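Local coordinates for protein dicer Related Helicase (Caenorhabditis elegans, PDB 6M6S) that binds the 5'-triphosphate end of double-stranded RNA through its RIG-I-like C-terminal domain, the piece described here, and probably hydrolyses ATP as a helicase, at residues Leu57-Cys69 against Arg78-Leu90. Residues are numbered along the deposited sequence; the frame is centred on the assembly and turned at random.
Sequences LSEDNQPLSDIKC and RAYKIRGTYLPQL. With ZN (zinc ion), chain F; nucleotides of chain D; nucleotides of chain C.
R78 runs its extended side chain along to the L64 carbonyl, CG anti to the backbone N (chi1 -173°), so that NE donates to L64 O at 2.8 Å, the oxygen near the guanidinium plane. P63 CB sits 3.5 Å from R78 CZ, over one face of the group, while R78 NH1 holds a phosphate oxygen of the RNA's modified 5' nucleotide. With an alanine in place of R78, L64 O would probably lose its side-chain donor and the phosphate its NH1 partner. A79 faces a beta bulge in strand 61-69, its N donating to S65 O at 2.8 Å and its O accepting from L64 N at 2.7 Å. The Y80 ring takes P63 CA over one face as a CH-pi contact, and N61 OD1, buried without a partner, meets the ring edge at Y80 CD2 (3.2 Å); Y80 OH hydrogen-bonds to the RNA's modified nucleotide. K81 pairs with Q62 through both backbone bonds, the side chains running alongside. R83 N, in the type I' turn, closes on D60 O at 3.1 Å. Y86 offers its ring edge to L64 CD1, and P88 and L90 pack on I67 CD1. This bulged antiparallel hairpin belongs to a RIG-I-type C-terminal domain, with R78, Y80 and Q89 contacting the RNA end and C69 in the four-cysteine zinc site.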
ATOM      1  N   LEU B  57      26.832  -0.691   8.767  1.00 32.26           N
ATOM      2  CA  LEU B  57      27.889  -1.707   8.834  1.00 32.78           C
ATOM      3  C   LEU B  57      27.779  -2.550  10.084  1.00 38.75           C
ATOM      4  O   LEU B  57      27.841  -2.018  11.179  1.00 39.57           O
ATOM      5  CB  LEU B  57      29.261  -1.056   8.848  1.00 32.39           C
ATOM      6  CG  LEU B  57      29.605  -0.202   7.626  1.00 36.74           C
ATOM      7  CD1 LEU B  57      30.898   0.429   7.908  1.00 35.54           C
ATOM      8  CD2 LEU B  57      29.685  -1.022   6.332  1.00 34.92           C
ATOM      9  N   SER B  58      27.685  -3.868   9.925  1.00 40.34           N
ATOM     10  CA  SER B  58      27.678  -4.757  11.080  1.00 44.36           C
ATOM     11  C   SER B  58      28.193  -6.126  10.673  1.00 43.18           C
ATOM     12  O   SER B  58      28.344  -6.433   9.490  1.00 41.84           O
ATOM     13  CB  SER B  58      26.258  -4.904  11.636  1.00 48.52           C
ATOM     14  OG  SER B  58      25.531  -5.856  10.857  1.00 47.64           O
ATOM     15  N   GLU B  59      28.474  -6.967  11.656  1.00 38.62           N
ATOM     16  CA  GLU B  59      28.950  -8.287  11.333  1.00 39.03           C
ATOM     17  C   GLU B  59      27.805  -9.263  11.025  1.00 38.01           C
ATOM     18  O   GLU B  59      27.916 -10.131  10.160  1.00 42.95           O
ATOM     19  CB  GLU B  59      29.725  -8.797  12.523  1.00 48.65           C
ATOM     20  CG  GLU B  59      30.852  -9.667  12.134  1.00 52.30           C
ATOM     21  CD  GLU B  59      31.761  -9.947  13.291  1.00 59.84           C
ATOM     22  OE1 GLU B  59      32.879 -10.437  13.032  1.00 62.30           O
ATOM     23  OE2 GLU B  59      31.368  -9.677  14.457  1.00 61.33           O
ATOM     24  N   ASP B  60      26.711  -9.090  11.743  1.00 39.16           N
ATOM     25  CA  ASP B  60      25.643 -10.071  11.828  0.53 41.61           C
ATOM     26  C   ASP B  60      24.409  -9.724  11.021  1.00 37.44           C
ATOM     27  O   ASP B  60      23.431 -10.483  11.001  1.00 38.52           O
ATOM     28  CB  ASP B  60      25.258 -10.229  13.297  0.53 45.37           C
ATOM     29  CG  ASP B  60      26.357 -10.880  14.108  0.53 47.49           C
ATOM     30  OD1 ASP B  60      26.391 -12.125  14.153  0.53 51.62           O
ATOM     31  OD2 ASP B  60      27.196 -10.153  14.679  0.53 47.30           O
ATOM     32  N   ASN B  61      24.420  -8.564  10.384  1.00 31.63           N
ATOM     33  CA  ASN B  61      23.274  -8.187   9.613  1.00 26.10           C
ATOM     34  C   ASN B  61      23.783  -7.245   8.544  1.00 32.32           C
ATOM     35  O   ASN B  61      23.851  -6.049   8.774  1.00 36.78           O
ATOM     36  CB  ASN B  61      22.230  -7.492  10.519  1.00 28.20           C
ATOM     37  CG  ASN B  61      20.972  -7.166   9.788  1.00 37.70           C
ATOM     38  OD1 ASN B  61      21.002  -6.688   8.662  1.00 42.33           O
ATOM     39  ND2 ASN B  61      19.848  -7.449  10.411  1.00 46.93           N
ATOM     40  N   GLN B  62      24.236  -7.792   7.418  1.00 23.36           N
ATOM     41  CA  GLN B  62      24.842  -6.969   6.358  1.00 23.58           C
ATOM     42  C   GLN B  62      23.905  -6.841   5.182  1.00 23.49           C
ATOM     43  O   GLN B  62      23.594  -7.847   4.568  1.00 20.14           O
ATOM     44  CB  GLN B  62      26.137  -7.651   5.850  1.00 26.12           C
ATOM     45  CG  GLN B  62      27.033  -8.172   6.943  1.00 33.72           C
ATOM     46  CD  GLN B  62      28.341  -8.738   6.411  1.00 33.07           C
ATOM     47  OE1 GLN B  62      28.447  -9.093   5.225  1.00 28.77           O
ATOM     48  NE2 GLN B  62      29.351  -8.778   7.270  1.00 39.12           N
ATOM     49  N   PRO B  63      23.411  -5.621   4.858  1.00 21.56           N
ATOM     50  CA  PRO B  63      22.676  -5.464   3.602  1.00 18.16           C
ATOM     51  C   PRO B  63      23.661  -5.609   2.434  1.00 23.25           C
ATOM     52  O   PRO B  63      24.660  -4.901   2.424  1.00 21.71           O
ATOM     53  CB  PRO B  63      22.168  -4.010   3.670  1.00 22.05           C
ATOM     54  CG  PRO B  63      22.319  -3.623   5.206  1.00 23.55           C
ATOM     55  CD  PRO B  63      23.606  -4.323   5.541  1.00 21.01           C
ATOM     56  N   LEU B  64      23.407  -6.519   1.486  1.00 18.54           N
ATOM     57  CA  LEU B  64      24.399  -6.753   0.417  1.00 17.80           C
ATOM     58  C   LEU B  64      23.801  -6.531  -1.001  1.00 21.84           C
ATOM     59  O   LEU B  64      23.241  -5.455  -1.274  1.00 21.41           O
ATOM     60  CB  LEU B  64      25.018  -8.131   0.569  1.00 18.64           C
ATOM     61  CG  LEU B  64      25.766  -8.428   1.878  1.00 19.73           C
ATOM     62  CD1 LEU B  64      26.156  -9.935   1.948  1.00 22.81           C
ATOM     63  CD2 LEU B  64      27.050  -7.544   1.966  1.00 23.20           C
ATOM     64  N   SER B  65      23.849  -7.543  -1.877  1.00 18.13           N
ATOM     65  CA  SER B  65      23.508  -7.365  -3.303  1.00 17.82           C
ATOM     66  C   SER B  65      22.034  -7.059  -3.547  1.00 20.30           C
ATOM     67  O   SER B  65      21.176  -7.475  -2.772  1.00 18.75           O
ATOM     68  CB  SER B  65      23.856  -8.654  -4.053  1.00 21.60           C
ATOM     69  OG  SER B  65      25.120  -9.126  -3.614  1.00 23.22           O
ATOM     70  N   ASP B  66      21.723  -6.352  -4.618  1.00 17.33           N
ATOM     71  CA  ASP B  66      20.308  -6.167  -4.974  1.00 17.70           C
ATOM     72  C   ASP B  66      19.754  -7.499  -5.458  1.00 19.04           C
ATOM     73  O   ASP B  66      20.511  -8.341  -5.977  1.00 18.25           O
ATOM     74  CB  ASP B  66      20.178  -5.128  -6.093  1.00 21.85           C
ATOM     75  CG  ASP B  66      20.184  -3.714  -5.556  1.00 31.43           C
ATOM     76  OD1 ASP B  66      19.535  -3.494  -4.501  1.00 29.04           O
ATOM     77  OD2 ASP B  66      20.852  -2.852  -6.154  1.00 39.43           O
ATOM     78  N   ILE B  67      18.442  -7.736  -5.299  1.00 15.70           N
ATOM     79  CA  ILE B  67      17.762  -8.897  -5.910  1.00 14.04           C
ATOM     80  C   ILE B  67      16.712  -8.428  -6.906  1.00 20.18           C
ATOM     81  O   ILE B  67      16.009  -7.397  -6.656  1.00 17.11           O
ATOM     82  CB  ILE B  67      17.117  -9.824  -4.892  1.00 13.38           C
ATOM     83  CG1 ILE B  67      16.254  -9.048  -3.858  1.00 14.90           C
ATOM     84  CG2 ILE B  67      18.256 -10.696  -4.216  1.00 16.40           C
ATOM     85  CD1 ILE B  67      15.440 -10.022  -2.943  1.00 15.73           C
ATOM     86  N   LYS B  68      16.644  -9.104  -8.068  1.00 18.03           N
ATOM     87  CA  LYS B  68      15.695  -8.694  -9.124  1.00 14.91           C
ATOM     88  C   LYS B  68      14.825  -9.858  -9.463  1.00 16.87           C
ATOM     89  O   LYS B  68      15.249 -11.000  -9.358  1.00 17.60           O
ATOM     90  CB  LYS B  68      16.456  -8.333 -10.442  1.00 18.49           C
ATOM     91  CG  LYS B  68      17.719  -7.517 -10.260  1.00 20.20           C
ATOM     92  CD  LYS B  68      17.398  -6.134  -9.755  1.00 17.58           C
ATOM     93  CE  LYS B  68      18.690  -5.275  -9.633  1.00 23.75           C
ATOM     94  NZ  LYS B  68      18.466  -3.789  -9.245  1.00 27.01           N
ATOM     95  N   CYS B  69      13.586  -9.580  -9.884  1.00 15.56           N
ATOM     96  CA  CYS B  69      12.671 -10.614 -10.343  1.00 16.12           C
ATOM     97  C   CYS B  69      13.360 -11.390 -11.456  1.00 22.73           C
ATOM     98  O   CYS B  69      13.881 -10.787 -12.386  1.00 19.32           O
ATOM     99  CB  CYS B  69      11.355  -9.982 -10.856  1.00 18.12           C
ATOM    100  SG  CYS B  69      10.258 -11.194 -11.603  1.00 21.18           S
ATOM    101  N   ARG B  78      16.573  -6.738  -1.503  1.00 14.31           N
ATOM    102  CA  ARG B  78      18.012  -6.774  -1.298  1.00 18.51           C
ATOM    103  C   ARG B  78      18.329  -8.042  -0.577  1.00 17.26           C
ATOM    104  O   ARG B  78      17.555  -8.487   0.294  1.00 16.59           O
ATOM    105  CB  ARG B  78      18.406  -5.592  -0.433  1.00 23.32           C
ATOM    106  CG  ARG B  78      19.863  -5.415  -0.295  1.00 25.96           C
ATOM    107  CD  ARG B  78      20.138  -3.993   0.224  1.00 25.62           C
ATOM    108  NE  ARG B  78      21.539  -3.768   0.134  1.00 26.03           N
ATOM    109  CZ  ARG B  78      22.146  -2.635   0.435  1.00 27.95           C
ATOM    110  NH1 ARG B  78      21.444  -1.573   0.848  1.00 27.37           N
ATOM    111  NH2 ARG B  78      23.454  -2.582   0.308  1.00 27.40           N
ATOM    112  N   ALA B  79      19.486  -8.646  -0.869  1.00 15.09           N
ATOM    113  CA  ALA B  79      19.889  -9.807  -0.083  1.00 14.20           C
ATOM    114  C   ALA B  79      20.751  -9.338   1.084  1.00 16.01           C
ATOM    115  O   ALA B  79      21.408  -8.286   1.006  1.00 18.01           O
ATOM    116  CB  ALA B  79      20.710 -10.781  -0.976  1.00 17.59           C
ATOM    117  N   TYR B  80      20.723 -10.107   2.184  1.00 15.07           N
ATOM    118  CA  TYR B  80      21.512  -9.794   3.360  1.00 15.96           C
ATOM    119  C   TYR B  80      22.300 -11.025   3.749  1.00 16.69           C
ATOM    120  O   TYR B  80      21.947 -12.155   3.353  1.00 16.98           O
ATOM    121  CB  TYR B  80      20.596  -9.489   4.555  1.00 16.07           C
ATOM    122  CG  TYR B  80      19.890  -8.124   4.577  1.00 16.05           C
ATOM    123  CD1 TYR B  80      18.931  -7.809   3.627  1.00 16.94           C
ATOM    124  CD2 TYR B  80      20.158  -7.210   5.585  1.00 20.74           C
ATOM    125  CE1 TYR B  80      18.259  -6.591   3.652  1.00 18.78           C
ATOM    126  CE2 TYR B  80      19.472  -5.984   5.637  1.00 17.78           C
ATOM    127  CZ  TYR B  80      18.550  -5.693   4.670  1.00 19.97           C
ATOM    128  OH  TYR B  80      17.841  -4.510   4.735  1.00 20.33           O
ATOM    129  N   LYS B  81      23.357 -10.822   4.535  1.00 18.20           N
ATOM    130  CA  LYS B  81      23.996 -11.914   5.288  1.00 18.17           C
ATOM    131  C   LYS B  81      23.614 -11.730   6.745  1.00 24.21           C
ATOM    132  O   LYS B  81      23.974 -10.693   7.364  1.00 24.55           O
ATOM    133  CB  LYS B  81      25.519 -11.861   5.137  1.00 20.17           C
ATOM    134  CG  LYS B  81      26.235 -13.118   5.583  1.00 24.24           C
ATOM    135  CD  LYS B  81      27.784 -12.856   5.589  1.00 26.87           C
ATOM    136  CE  LYS B  81      28.582 -14.088   5.493  1.00 41.68           C
ATOM    137  NZ  LYS B  81      29.946 -13.801   4.905  1.00 41.74           N
ATOM    138  N   ILE B  82      22.836 -12.672   7.284  1.00 24.07           N
ATOM    139  CA  ILE B  82      22.325 -12.539   8.649  1.00 27.23           C
ATOM    140  C   ILE B  82      22.800 -13.753   9.406  1.00 25.40           C
ATOM    141  O   ILE B  82      22.503 -14.884   8.981  1.00 26.77           O
ATOM    142  CB  ILE B  82      20.807 -12.475   8.644  1.00 26.58           C
ATOM    143  CG1 ILE B  82      20.320 -11.211   7.910  1.00 29.74           C
ATOM    144  CG2 ILE B  82      20.245 -12.526  10.104  1.00 30.29           C
ATOM    145  CD1 ILE B  82      18.959 -10.876   8.214  1.00 30.59           C
ATOM    146  N   ARG B  83      23.573 -13.542  10.473  1.00 29.61           N
ATOM    147  CA  ARG B  83      24.147 -14.626  11.261  1.00 35.79           C
ATOM    148  C   ARG B  83      24.898 -15.599  10.326  1.00 36.51           C
ATOM    149  O   ARG B  83      24.807 -16.828  10.468  1.00 38.35           O
ATOM    150  CB  ARG B  83      23.079 -15.363  12.077  1.00 40.05           C
ATOM    151  CG  ARG B  83      22.193 -14.487  12.942  1.00 46.18           C
ATOM    152  CD  ARG B  83      22.125 -14.977  14.407  1.00 53.72           C
ATOM    153  NE  ARG B  83      20.963 -15.812  14.755  1.00 60.16           N
ATOM    154  CZ  ARG B  83      19.754 -15.348  15.114  1.00 63.00           C
ATOM    155  NH1 ARG B  83      19.501 -14.036  15.134  1.00 62.53           N
ATOM    156  NH2 ARG B  83      18.774 -16.199  15.438  1.00 61.37           N
ATOM    157  N   GLY B  84      25.627 -15.037   9.357  1.00 32.70           N
ATOM    158  CA  GLY B  84      26.441 -15.847   8.470  1.00 31.82           C
ATOM    159  C   GLY B  84      25.715 -16.545   7.328  1.00 28.57           C
ATOM    160  O   GLY B  84      26.319 -17.312   6.599  1.00 31.04           O
ATOM    161  N   THR B  85      24.417 -16.303   7.181  1.00 21.41           N
ATOM    162  CA  THR B  85      23.590 -16.969   6.162  1.00 22.07           C
ATOM    163  C   THR B  85      23.030 -15.947   5.192  1.00 20.82           C
ATOM    164  O   THR B  85      22.452 -14.926   5.600  1.00 20.29           O
ATOM    165  CB  THR B  85      22.378 -17.726   6.831  1.00 28.78           C
ATOM    166  OG1 THR B  85      22.862 -18.735   7.740  1.00 29.78           O
ATOM    167  CG2 THR B  85      21.456 -18.381   5.792  1.00 27.20           C
ATOM    168  N   TYR B  86      23.116 -16.209   3.892  1.00 19.84           N
ATOM    169  CA  TYR B  86      22.495 -15.330   2.915  1.00 16.39           C
ATOM    170  C   TYR B  86      20.988 -15.532   2.806  1.00 16.11           C
ATOM    171  O   TYR B  86      20.523 -16.661   2.676  1.00 15.90           O
ATOM    172  CB  TYR B  86      23.104 -15.529   1.503  1.00 16.29           C
ATOM    173  CG  TYR B  86      24.580 -15.194   1.430  1.00 17.12           C
ATOM    174  CD1 TYR B  86      25.058 -13.957   1.893  1.00 19.39           C
ATOM    175  CD2 TYR B  86      25.510 -16.110   0.925  1.00 20.21           C
ATOM    176  CE1 TYR B  86      26.418 -13.639   1.865  1.00 20.57           C
ATOM    177  CE2 TYR B  86      26.891 -15.797   0.896  1.00 22.46           C
ATOM    178  CZ  TYR B  86      27.318 -14.543   1.350  1.00 23.24           C
ATOM    179  OH  TYR B  86      28.671 -14.207   1.340  1.00 24.17           O
ATOM    180  N   LEU B  87      20.226 -14.445   2.865  1.00 16.04           N
ATOM    181  CA  LEU B  87      18.758 -14.460   2.822  1.00 15.76           C
ATOM    182  C   LEU B  87      18.251 -13.314   1.998  1.00 13.88           C
ATOM    183  O   LEU B  87      18.743 -12.188   2.120  1.00 16.28           O
ATOM    184  CB  LEU B  87      18.200 -14.285   4.248  1.00 17.36           C
ATOM    185  CG  LEU B  87      18.572 -15.322   5.306  1.00 17.62           C
ATOM    186  CD1 LEU B  87      18.014 -14.886   6.701  1.00 20.52           C
ATOM    187  CD2 LEU B  87      17.968 -16.693   4.943  1.00 19.91           C
ATOM    188  N   PRO B  88      17.196 -13.534   1.196  1.00 13.36           N
ATOM    189  CA  PRO B  88      16.557 -12.439   0.454  1.00 13.38           C
ATOM    190  C   PRO B  88      15.608 -11.668   1.366  1.00 15.55           C
ATOM    191  O   PRO B  88      14.953 -12.245   2.240  1.00 15.20           O
ATOM    192  CB  PRO B  88      15.738 -13.141  -0.625  1.00 15.30           C
ATOM    193  CG  PRO B  88      16.133 -14.594  -0.568  1.00 15.81           C
ATOM    194  CD  PRO B  88      16.764 -14.899   0.775  1.00 13.55           C
ATOM    195  N   GLN B  89      15.597 -10.352   1.191  1.00 15.88           N
ATOM    196  CA  GLN B  89      14.548  -9.501   1.770  1.00 14.24           C
ATOM    197  C   GLN B  89      13.723  -8.907   0.659  1.00 14.53           C
ATOM    198  O   GLN B  89      14.158  -7.993  -0.082  1.00 15.29           O
ATOM    199  CB  GLN B  89      15.221  -8.396   2.554  1.00 14.92           C
ATOM    200  CG  GLN B  89      14.192  -7.557   3.396  1.00 18.28           C
ATOM    201  CD  GLN B  89      14.880  -6.326   3.917  1.00 17.44           C
ATOM    202  OE1 GLN B  89      15.116  -5.354   3.168  1.00 18.88           O
ATOM    203  NE2 GLN B  89      15.269  -6.368   5.191  1.00 16.80           N
ATOM    204  N   LEU B  90      12.527  -9.462   0.463  1.00 17.44           N
ATOM    205  CA  LEU B  90      11.650  -8.896  -0.552  1.00 17.45           C
ATOM    206  C   LEU B  90      11.004  -7.620  -0.004  1.00 20.78           C
ATOM    207  O   LEU B  90      10.572  -7.594   1.148  1.00 17.94           O
ATOM    208  CB  LEU B  90      10.589  -9.896  -0.921  1.00 18.65           C
ATOM    209  CG  LEU B  90      11.087 -11.164  -1.611  1.00 15.24           C
ATOM    210  CD1 LEU B  90       9.992 -12.244  -1.675  1.00 20.40           C
ATOM    211  CD2 LEU B  90      11.575 -10.721  -3.049  1.00 19.80           C
TER
HETATM  212 ZN    ZN F1201       8.611  -9.684 -12.248  1.00 23.34          ZN
ATOM    213  P     G D   2      14.138  -0.072   2.669  1.00 31.04           P
ATOM    214  OP1   G D   2      12.902  -0.152   1.825  1.00 28.77           O
ATOM    215  OP2   G D   2      14.521   1.304   3.132  1.00 34.70           O
ATOM    216  O5'   G D   2      13.818  -1.014   3.917  1.00 29.54           O
ATOM    217  C5'   G D   2      13.575  -2.400   3.714  1.00 29.31           C
ATOM    218  C4'   G D   2      13.404  -3.096   5.035  1.00 31.15           C
ATOM    219  O4'   G D   2      14.650  -3.095   5.750  1.00 32.80           O
ATOM    220  C3'   G D   2      12.421  -2.464   6.018  1.00 31.99           C
ATOM    221  O3'   G D   2      11.104  -2.865   5.735  1.00 31.79           O
ATOM    222  C2'   G D   2      12.891  -3.045   7.341  1.00 34.36           C
ATOM    223  O2'   G D   2      12.447  -4.395   7.438  1.00 34.78           O
ATOM    224  C1'   G D   2      14.403  -3.068   7.139  1.00 34.80           C
ATOM    225  N9    G D   2      15.078  -1.871   7.668  1.00 35.87           N
ATOM    226  C8    G D   2      15.540  -0.774   6.937  1.00 35.02           C
ATOM    227  N7    G D   2      16.143   0.119   7.697  1.00 36.65           N
ATOM    228  C5    G D   2      16.089  -0.443   8.979  1.00 38.74           C
ATOM    229  C6    G D   2      16.567   0.034  10.230  1.00 41.40           C
ATOM    230  O6    G D   2      17.169   1.072  10.450  1.00 42.45           O
ATOM    231  N1    G D   2      16.287  -0.835  11.282  1.00 43.13           N
ATOM    232  C2    G D   2      15.638  -2.045  11.153  1.00 42.48           C
ATOM    233  N2    G D   2      15.467  -2.780  12.274  1.00 44.70           N
ATOM    234  N3    G D   2      15.190  -2.500   9.988  1.00 40.05           N
ATOM    235  C4    G D   2      15.447  -1.658   8.968  1.00 38.30           C
TER
ATOM    236  P     C C  12      20.854  -3.677  18.466  1.00 51.70           P
ATOM    237  OP1   C C  12      21.359  -4.790  19.320  1.00 51.44           O
ATOM    238  OP2   C C  12      21.726  -2.497  18.284  1.00 54.97           O
ATOM    239  O5'   C C  12      20.429  -4.261  17.047  1.00 49.04           O
ATOM    240  C5'   C C  12      19.757  -5.502  16.943  1.00 44.45           C
ATOM    241  C4'   C C  12      19.413  -5.831  15.515  1.00 41.18           C
ATOM    242  O4'   C C  12      18.639  -4.769  14.934  1.00 41.81           O
ATOM    243  C3'   C C  12      20.565  -5.983  14.549  1.00 40.36           C
ATOM    244  O3'   C C  12      21.245  -7.212  14.694  1.00 50.26           O
ATOM    245  C2'   C C  12      19.862  -5.859  13.215  1.00 39.31           C
ATOM    246  O2'   C C  12      19.213  -7.083  12.902  1.00 50.53           O
ATOM    247  C1'   C C  12      18.800  -4.795  13.527  1.00 39.30           C
ATOM    248  N1    C C  12      19.240  -3.464  13.055  1.00 38.81           N
ATOM    249  C2    C C  12      18.985  -3.140  11.729  1.00 38.18           C
ATOM    250  O2    C C  12      18.347  -3.960  11.037  1.00 39.13           O
ATOM    251  N3    C C  12      19.391  -1.933  11.262  1.00 38.53           N
ATOM    252  C4    C C  12      20.076  -1.113  12.056  1.00 39.52           C
ATOM    253  N4    C C  12      20.468   0.050  11.541  1.00 44.84           N
ATOM    254  C5    C C  12      20.368  -1.428  13.412  1.00 40.19           C
ATOM    255  C6    C C  12      19.941  -2.613  13.860  1.00 40.42           C
TER
HETATM  256  O   HOH W   1      26.069 -12.068   8.991  1.00 32.89           O